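PDB 6TJ2: Alpha/beta hydrolase, which probably hydrolyses esters such as methyl salicylate, in the manner of the homologous tobacco salicylic acid binding protein 2. Local coordinates for residues H116-S121 with Q149-Q154; E164-A169 with N173-P178; T185-A190 with Q196-Q201. All blocks are in the same frame, centred on the assembly; numbering follows the deposited sequence.

Interaction 1 (H116-S121 with Q149-Q154); sequences HSFGGS and QSVADQ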
loop_
_atom_site.group_PDB
_atom_site.type_symbol
_atom_site.label_atom_id
_atom_site.label_comp_id
_atom_site.label_asym_id
_atom_site.label_seq_id
_atom_site.Cartn_x
_atom_site.Cartn_y
_atom_site.Cartn_z
ATOM N N HIS A 116 17.005 11.011 5.231
ATOM C CA HIS A 116 16.603 9.597 5.367
ATOM C C HIS A 116 16.543 9.243 6.830
ATOM O O HIS A 116 17.426 9.679 7.581
ATOM C CB HIS A 116 17.548 8.727 4.580
ATOM C CG HIS A 116 17.279 7.274 4.620
ATOM N ND1 HIS A 116 17.844 6.464 5.522
ATOM C CD2 HIS A 116 16.503 6.490 3.824
ATOM C CE1 HIS A 116 17.499 5.208 5.277
ATOM N NE2 HIS A 116 16.705 5.210 4.238
ATOM N N SER A 117 15.533 8.482 7.244
ATOM C CA SER A 117 15.375 7.970 8.621
ATOM C C SER A 117 15.534 9.081 9.670
ATOM O O SER A 117 14.796 10.082 9.631
ATOM C CB SER A 117 16.184 6.711 8.813
ATOM O OG SER A 117 17.563 6.876 8.563
ATOM N N PHE A 118 16.393 8.922 10.676
ATOM C CA PHE A 118 16.653 9.912 11.736
ATOM C C PHE A 118 16.980 11.240 11.080
ATOM O O PHE A 118 16.749 12.321 11.644
ATOM C CB PHE A 118 17.826 9.427 12.579
ATOM C CG PHE A 118 18.479 10.464 13.462
ATOM C CD1 PHE A 118 17.889 10.892 14.641
ATOM C CD2 PHE A 118 19.645 11.113 13.080
ATOM C CE1 PHE A 118 18.457 11.893 15.420
ATOM C CE2 PHE A 118 20.217 12.126 13.856
ATOM C CZ PHE A 118 19.616 12.509 15.024
ATOM N N GLY A 119 17.567 11.233 9.888
ATOM C CA GLY A 119 17.823 12.434 9.128
ATOM C C GLY A 119 16.605 13.308 8.877
ATOM O O GLY A 119 16.769 14.513 8.689
ATOM N N GLY A 120 15.387 12.733 8.929
ATOM C CA GLY A 120 14.203 13.603 8.881
ATOM C C GLY A 120 14.139 14.583 10.025
ATOM O O GLY A 120 13.721 15.742 9.836
ATOM N N SER A 121 14.536 14.155 11.209
ATOM C CA SER A 121 14.543 15.075 12.366
ATOM C C SER A 121 15.601 16.161 12.204
ATOM O O SER A 121 15.363 17.333 12.612
ATOM C CB SER A 121 14.686 14.372 13.678
ATOM O OG SER A 121 15.980 13.860 13.882
ATOM N N GLN A 149 8.054 15.928 20.533
ATOM C CA GLN A 149 8.304 14.491 20.414
ATOM C C GLN A 149 9.765 14.227 20.042
ATOM O O GLN A 149 10.465 15.096 19.519
ATOM C CB GLN A 149 7.447 13.876 19.300
ATOM C CG GLN A 149 5.943 14.054 19.489
ATOM C CD GLN A 149 5.154 13.423 18.379
ATOM O OE1 GLN A 149 5.671 13.080 17.293
ATOM N NE2 GLN A 149 3.839 13.262 18.594
ATOM N N SER A 150 10.227 13.047 20.379
ATOM C CA SER A 150 11.526 12.500 19.943
ATOM C C SER A 150 11.351 11.591 18.733
ATOM O O SER A 150 10.229 11.134 18.393
ATOM C CB SER A 150 12.199 11.738 21.053
ATOM O OG SER A 150 11.485 10.550 21.335
ATOM N N VAL A 151 12.484 11.203 18.152
ATOM C CA VAL A 151 12.481 10.149 17.118
ATOM C C VAL A 151 12.048 8.813 17.711
ATOM O O VAL A 151 11.171 8.125 17.139
ATOM C CB VAL A 151 13.847 10.086 16.420
ATOM C CG1 VAL A 151 13.951 8.857 15.553
ATOM C CG2 VAL A 151 14.095 11.342 15.641
ATOM N N ALA A 152 12.544 8.471 18.886
ATOM C CA ALA A 152 12.197 7.202 19.547
ATOM C C ALA A 152 10.683 7.149 19.854
ATOM O O ALA A 152 10.116 6.025 19.691
ATOM C CB ALA A 152 13.021 7.062 20.825
ATOM N N ASP A 153 10.086 8.286 20.138
ATOM C CA ASP A 153 8.630 8.390 20.422
ATOM C C ASP A 153 7.822 7.857 19.235
ATOM O O ASP A 153 6.625 7.576 19.402
ATOM C CB ASP A 153 8.189 9.810 20.753
ATOM C CG ASP A 153 8.545 10.343 22.154
ATOM O OD1 ASP A 153 8.799 9.482 23.040
ATOM O OD2 ASP A 153 8.524 11.568 22.291
ATOM N N GLN A 154 8.343 7.849 18.013
ATOM C CA GLN A 154 7.552 7.457 16.837
ATOM C C GLN A 154 7.367 5.963 16.767
ATOM O O GLN A 154 6.497 5.515 16.024
ATOM C CB GLN A 154 8.287 7.888 15.555
ATOM C CG GLN A 154 8.619 9.377 15.473
ATOM C CD GLN A 154 7.517 10.287 15.919
ATOM O OE1 GLN A 154 6.376 10.179 15.395
ATOM N NE2 GLN A 154 7.790 11.141 16.893
#
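Val151 carries the whole of this contact from the side of 149-154, setting one methyl against Phe118 and Ser121 just past the putative nucleophile Ser117. The loop that brings it there is braced from within. Gln149 presents OE1 to the amide of Gln154, whose NE2 meets it at 2.9 Å from above the carbonyl plane. Ser150 is bonded three ways: its N-H donates to Asp153 OD2 in a nearly straight bond, its OG accepts from Asp153 N as an ST motif, and its carbonyl takes the second N-H of Gln154 NE2.

On Val151, CG1 lies anti to the backbone N (chi1 169°), which places CG2 beside that N and against the other segment. This methyl touches Ser121 at OG (3.6 Å) and CB (3.7 Å), and meets CD1 of Phe118 obliquely at 3.9 Å; the valine and phenylalanine side chains cross at about a right angle. Ser121 OG also donates to Phe118 O at 2.8 Å, in the carbonyl plane, so the methyl packs beside a hydroxyl that is already engaged and that also bonds to His92 NE2. The same carbonyl accepts from Ser121 N as well, and so holds two donors. Further on, Asp153 OD2 forms a salt bridge with Lys213, while Gln154 N closes a backbone bond to Val151 O.

The 116-121 segment has the form of a nucleophile elbow, with a type II' turn from His116 to Gly119 and a strained Ser117 (phi 50°, psi -128°), consistent with a Ser117-His264-Asp234 triad. Strand 111-117 enters this turn; the loop between strand 134-139 and helix 157-170 packs where the elbow passes into helix 119-129, and Pro209 and Leu210 of helix 208-211 cover Phe118.

Interaction 2 (E164-A169 with N173-P178); sequences EQLRDA and NTITLP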
loop_
_atom_site.group_PDB
_atom_site.type_symbol
_atom_site.label_atom_id
_atom_site.label_comp_id
_atom_site.label_asym_id
_atom_site.label_seq_id
_atom_site.Cartn_x
_atom_site.Cartn_y
_atom_site.Cartn_z
ATOM N N GLU A 164 15.706 1.174 24.162
ATOM C CA GLU A 164 16.120 1.606 25.509
ATOM C C GLU A 164 17.009 0.510 26.110
ATOM O O GLU A 164 18.074 0.836 26.678
ATOM C CB GLU A 164 14.888 1.852 26.375
ATOM C CG GLU A 164 14.020 3.020 25.965
ATOM C CD GLU A 164 12.691 3.082 26.727
ATOM O OE1 GLU A 164 12.315 2.110 27.399
ATOM O OE2 GLU A 164 12.031 4.112 26.654
ATOM N N GLN A 165 16.645 -0.740 25.912
ATOM C CA GLN A 165 17.406 -1.892 26.461
ATOM C C GLN A 165 18.774 -1.973 25.782
ATOM O O GLN A 165 19.780 -2.206 26.478
ATOM C CB GLN A 165 16.636 -3.170 26.283
ATOM C CG GLN A 165 15.500 -3.268 27.295
ATOM C CD GLN A 165 14.559 -4.410 27.006
ATOM O OE1 GLN A 165 14.550 -5.002 25.925
ATOM N NE2 GLN A 165 13.731 -4.718 27.994
ATOM N N LEU A 166 18.844 -1.809 24.474
ATOM C CA LEU A 166 20.132 -1.809 23.736
ATOM C C LEU A 166 20.989 -0.646 24.208
ATOM O O LEU A 166 22.201 -0.877 24.400
ATOM C CB LEU A 166 19.916 -1.729 22.225
ATOM C CG LEU A 166 19.349 -2.985 21.590
ATOM C CD1 LEU A 166 18.852 -2.739 20.193
ATOM C CD2 LEU A 166 20.335 -4.148 21.585
ATOM N N ARG A 167 20.457 0.539 24.398
ATOM C CA ARG A 167 21.214 1.706 24.862
ATOM C C ARG A 167 21.807 1.366 26.239
ATOM O O ARG A 167 23.023 1.553 26.484
ATOM C CB ARG A 167 20.324 2.944 24.909
ATOM C CG ARG A 167 20.956 4.145 25.580
ATOM C CD ARG A 167 19.980 5.257 25.923
ATOM N NE ARG A 167 19.104 4.749 26.995
ATOM C CZ ARG A 167 17.844 5.118 27.226
ATOM N NH1 ARG A 167 17.286 6.106 26.551
ATOM N NH2 ARG A 167 17.170 4.521 28.197
ATOM N N ASP A 168 20.970 0.837 27.102
ATOM C CA ASP A 168 21.422 0.566 28.491
ATOM C C ASP A 168 22.467 -0.562 28.469
ATOM O O ASP A 168 23.501 -0.442 29.233
ATOM C CB ASP A 168 20.191 0.429 29.386
ATOM C CG ASP A 168 19.374 1.723 29.532
ATOM O OD1 ASP A 168 19.872 2.862 29.202
ATOM O OD2 ASP A 168 18.215 1.610 29.949
ATOM N N ALA A 169 22.303 -1.588 27.664
ATOM C CA ALA A 169 23.203 -2.764 27.647
ATOM C C ALA A 169 24.589 -2.315 27.164
ATOM O O ALA A 169 25.593 -2.999 27.465
ATOM C CB ALA A 169 22.636 -3.851 26.794
ATOM N N ASN A 173 26.243 4.472 26.018
ATOM C CA ASN A 173 25.282 5.391 25.374
ATOM C C ASN A 173 25.242 5.154 23.863
ATOM O O ASN A 173 24.956 6.120 23.169
ATOM C CB ASN A 173 25.555 6.852 25.687
ATOM C CG ASN A 173 24.380 7.760 25.418
ATOM O OD1 ASN A 173 24.543 8.856 24.831
ATOM N ND2 ASN A 173 23.212 7.356 25.861
ATOM N N THR A 174 25.358 3.918 23.416
ATOM C CA THR A 174 25.219 3.603 21.985
ATOM C C THR A 174 24.203 2.495 21.792
ATOM O O THR A 174 23.904 1.705 22.716
ATOM C CB THR A 174 26.532 3.262 21.297
ATOM O OG1 THR A 174 27.097 2.043 21.804
ATOM C CG2 THR A 174 27.557 4.382 21.421
ATOM N N ILE A 175 23.642 2.452 20.589
ATOM C CA ILE A 175 22.752 1.349 20.196
ATOM C C ILE A 175 23.358 0.667 18.996
ATOM O O ILE A 175 23.583 1.292 17.950
ATOM C CB ILE A 175 21.358 1.887 19.833
ATOM C CG1 ILE A 175 20.692 2.499 21.068
ATOM C CG2 ILE A 175 20.518 0.771 19.234
ATOM C CD1 ILE A 175 19.435 3.327 20.741
ATOM N N THR A 176 23.622 -0.622 19.160
ATOM C CA THR A 176 24.055 -1.496 18.061
ATOM C C THR A 176 22.863 -2.337 17.639
ATOM O O THR A 176 22.336 -3.081 18.486
ATOM C CB THR A 176 25.249 -2.363 18.449
ATOM O OG1 THR A 176 26.328 -1.511 18.855
ATOM C CG2 THR A 176 25.691 -3.265 17.321
ATOM N N LEU A 177 22.444 -2.242 16.400
ATOM C CA LEU A 177 21.344 -3.065 15.919
ATOM C C LEU A 177 21.781 -4.512 15.887
ATOM O O LEU A 177 22.813 -4.790 15.300
ATOM C CB LEU A 177 20.923 -2.670 14.504
ATOM C CG LEU A 177 20.384 -1.269 14.326
ATOM C CD1 LEU A 177 20.193 -0.974 12.833
ATOM C CD2 LEU A 177 19.121 -1.131 15.135
ATOM N N PRO A 178 21.052 -5.481 16.434
ATOM C CA PRO A 178 21.377 -6.888 16.254
ATOM C C PRO A 178 21.265 -7.237 14.776
ATOM O O PRO A 178 20.328 -6.746 14.100
ATOM C CB PRO A 178 20.382 -7.675 17.098
ATOM C CG PRO A 178 19.874 -6.642 18.072
ATOM C CD PRO A 178 19.968 -5.301 17.388
HETATM O O HOH W 1 23.627 -1.525 21.963
HETATM O O HOH W 2 24.620 3.263 28.071
#
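A tight helix-to-strand connection brings Leu166 and Arg167, near the end of helix 157-170, against the segment 173-178 that follows it. The side chain of Leu166 points toward 173-178: CB rests on Ile175 CG2 at 3.9 Å, and CD1 reaches Pro178 CD at 4.0 Å. Arg167 lays its CB against Ile175 CG1, and its CA-H is directed at Thr174 O (CA to O 3.4 Å, 162° at the hydrogen).

Direct hydrogen bonds are replaced here by two waters. One donates to Leu166 O and accepts from Thr176 N; the other bridges Arg167 O and Asn173 N in the same manner, 2.8 Å from the carbonyl O. Two carbonyls near the end of the helix are thereby tied to the residues on either side of strand 174-175, which pairs antiparallel with 205-206 in a small two-stranded sheet, set apart from the parallel sheet of the alpha/beta-hydrolase fold.

Arg167 runs alongside Asn173, its CG held opposite the backbone N (chi1 171°), before bending at chi3 (68°) back over its own helix. There NE forms a salt bridge to Asp168 OD1 (3.0 Å), which it meets from above the carboxylate plane, while the cation also engages the ring of Phe211. Shortening the side chain to an alanine here would probably leave Asp168 without its charged mate and the Phe211 ring without its cation.

Interaction 3 (T185-A190 with Q196-Q201); sequences TFVNTA and QAFYKQ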
loop_
_atom_site.group_PDB
_atom_site.type_symbol
_atom_site.label_atom_id
_atom_site.label_comp_id
_atom_site.label_asym_id
_atom_site.label_seq_id
_atom_site.Cartn_x
_atom_site.Cartn_y
_atom_site.Cartn_z
ATOM N N THR A 185 14.605 -6.464 8.787
ATOM C CA THR A 185 13.742 -5.266 8.811
ATOM C C THR A 185 14.393 -4.029 8.262
ATOM O O THR A 185 13.625 -3.090 7.968
ATOM C CB THR A 185 13.153 -4.973 10.190
ATOM O OG1 THR A 185 14.148 -4.453 11.067
ATOM C CG2 THR A 185 12.508 -6.202 10.782
ATOM N N PHE A 186 15.707 -3.960 8.066
ATOM C CA PHE A 186 16.377 -2.811 7.433
ATOM C C PHE A 186 16.767 -3.116 5.994
ATOM O O PHE A 186 16.786 -2.239 5.138
ATOM C CB PHE A 186 17.606 -2.379 8.243
ATOM C CG PHE A 186 17.281 -1.582 9.479
ATOM C CD1 PHE A 186 17.826 -0.316 9.615
ATOM C CD2 PHE A 186 16.504 -2.054 10.515
ATOM C CE1 PHE A 186 17.559 0.466 10.733
ATOM C CE2 PHE A 186 16.267 -1.283 11.651
ATOM C CZ PHE A 186 16.787 -0.005 11.727
ATOM N N VAL A 187 17.194 -4.367 5.764
ATOM C CA VAL A 187 17.642 -4.817 4.422
ATOM C C VAL A 187 16.882 -6.089 4.001
ATOM O O VAL A 187 17.449 -7.053 3.441
ATOM C CB VAL A 187 19.174 -4.981 4.385
ATOM C CG1 VAL A 187 19.869 -3.639 4.538
ATOM C CG2 VAL A 187 19.708 -5.946 5.410
ATOM N N ASN A 188 15.592 -6.144 4.293
ATOM C CA ASN A 188 14.742 -7.306 4.002
ATOM C C ASN A 188 14.780 -7.701 2.538
ATOM O O ASN A 188 14.650 -8.938 2.298
ATOM C CB ASN A 188 13.295 -7.024 4.459
ATOM C CG ASN A 188 12.764 -5.625 4.241
ATOM O OD1 ASN A 188 13.391 -4.660 4.651
ATOM N ND2 ASN A 188 11.581 -5.533 3.644
ATOM N N THR A 189 15.046 -6.836 1.587
ATOM C CA THR A 189 15.054 -7.226 0.145
ATOM C C THR A 189 16.459 -7.619 -0.310
ATOM O O THR A 189 16.587 -8.037 -1.467
ATOM C CB THR A 189 14.479 -6.112 -0.737
ATOM O OG1 THR A 189 15.373 -5.000 -0.739
ATOM C CG2 THR A 189 13.126 -5.660 -0.264
ATOM N N ALA A 190 17.460 -7.497 0.530
ATOM C CA ALA A 190 18.843 -7.882 0.173
ATOM C C ALA A 190 19.045 -9.390 0.294
ATOM O O ALA A 190 18.385 -10.058 1.095
ATOM C CB ALA A 190 19.831 -7.194 1.107
ATOM N N GLN A 196 25.070 -8.724 4.928
ATOM C CA GLN A 196 26.300 -8.776 5.763
ATOM C C GLN A 196 27.178 -7.585 5.395
ATOM O O GLN A 196 27.742 -6.946 6.315
ATOM C CB GLN A 196 27.012 -10.100 5.536
ATOM C CG GLN A 196 26.296 -11.336 6.085
ATOM C CD GLN A 196 26.765 -12.666 5.546
ATOM O OE1 GLN A 196 27.312 -12.701 4.456
ATOM N NE2 GLN A 196 26.584 -13.699 6.354
ATOM N N ALA A 197 27.351 -7.303 4.117
ATOM C CA ALA A 197 28.194 -6.174 3.680
ATOM C C ALA A 197 27.624 -4.870 4.221
ATOM O O ALA A 197 28.332 -3.997 4.742
ATOM C CB ALA A 197 28.311 -6.120 2.190
ATOM N N PHE A 198 26.315 -4.682 4.153
ATOM C CA PHE A 198 25.659 -3.447 4.615
ATOM C C PHE A 198 25.714 -3.358 6.138
ATOM O O PHE A 198 25.901 -2.252 6.682
ATOM C CB PHE A 198 24.222 -3.353 4.114
ATOM C CG PHE A 198 24.090 -3.385 2.609
ATOM C CD1 PHE A 198 25.066 -2.891 1.788
ATOM C CD2 PHE A 198 22.953 -3.902 2.065
ATOM C CE1 PHE A 198 24.920 -2.882 0.392
ATOM C CE2 PHE A 198 22.805 -3.899 0.679
ATOM C CZ PHE A 198 23.780 -3.427 -0.131
ATOM N N TYR A 199 25.656 -4.478 6.863
ATOM C CA TYR A 199 25.744 -4.465 8.336
ATOM C C TYR A 199 27.128 -3.993 8.766
ATOM O O TYR A 199 27.239 -3.214 9.743
ATOM C CB TYR A 199 25.420 -5.842 8.900
ATOM C CG TYR A 199 25.306 -5.892 10.395
ATOM C CD1 TYR A 199 24.331 -5.166 11.066
ATOM C CD2 TYR A 199 26.190 -6.651 11.148
ATOM C CE1 TYR A 199 24.206 -5.246 12.446
ATOM C CE2 TYR A 199 26.074 -6.717 12.514
ATOM C CZ TYR A 199 25.069 -6.036 13.175
ATOM O OH TYR A 199 24.988 -6.108 14.544
ATOM N N LYS A 200 28.146 -4.389 8.005
ATOM C CA LYS A 200 29.527 -3.952 8.345
ATOM C C LYS A 200 29.610 -2.427 8.218
ATOM O O LYS A 200 30.531 -1.845 8.842
ATOM C CB LYS A 200 30.505 -4.663 7.427
ATOM C CG LYS A 200 30.838 -6.110 7.746
ATOM C CD LYS A 200 31.653 -6.791 6.695
ATOM C CE LYS A 200 32.146 -8.152 7.107
ATOM N NZ LYS A 200 32.879 -8.809 6.004
ATOM N N GLN A 201 28.782 -1.786 7.407
ATOM C CA GLN A 201 28.742 -0.333 7.181
ATOM C C GLN A 201 27.703 0.345 8.062
ATOM O O GLN A 201 27.391 1.576 7.784
ATOM C CB GLN A 201 28.484 -0.008 5.699
ATOM C CG GLN A 201 29.507 -0.547 4.735
ATOM C CD GLN A 201 29.122 -0.149 3.325
ATOM O OE1 GLN A 201 29.343 -0.915 2.387
ATOM N NE2 GLN A 201 28.529 1.036 3.148
#
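Val187 and Phe198 face each other between the 185-190 loop and helix 192-200, their side chains inclined to one another rather than stacked. CG1 of Val187 approaches CD2 of the ring at 4.0 Å, coming in obliquely. The methyl of Ala190 stands 4.5 Å from CE2, also oblique, so the two groups approach the CD2-CE2 bond from opposite sides of the ring plane, Ala190 more loosely. Phe198 reaches them because its CG lies anti to the carbonyl carbon (chi1 -59°), which carries the ring off the helix toward the loop.

The spacing of the two partners comes from a type I beta turn running from Val187 to Ala190, closed by Ala190 N donating to Val187 O at 2.9 Å. This turns both side chains toward the same ring. The contact is small and wholly apolar, burying 96 Å² in all, and its three residues are buried in the assembly.

The rest of the loop is held by other partners: Thr189 OG1 bonds to Asp263, and Asn188 ND2 to Glu233 O and to Phe257 O of the second subunit. Phe186 brings its ring against His264 of the putative triad. Phe182 of helix 179-185 packs on both Val187 and Phe198; the contact thus joins the loop between helices 179-185 and 192-200 to the second of them, with Arg269 of helix 267-270 packing on Phe198.

Overall arrangement
From the N terminus the three contacts follow one another in series, without nesting or crossing. Interaction 1 closes a loop of 27 residues, holding strand 134-139 and most of helix 119-129, and ties the probable nucleophile elbow of the central parallel sheet to the approach to helix 157-170. Interaction 2 closes a three-residue connection, tying that helix to the small antiparallel pair. Interaction 3, farther along, closes a stretch of five residues and ties the loop after helix 179-185 to helix 192-200. Interactions 2 and 3 touch: Leu177 O probably accepts a hydrogen bond from Tyr199 OH, and Leu177 CD1 packs on Phe186. Interaction 1 touches neither, its nearest atoms lying about 7 Å from those of each.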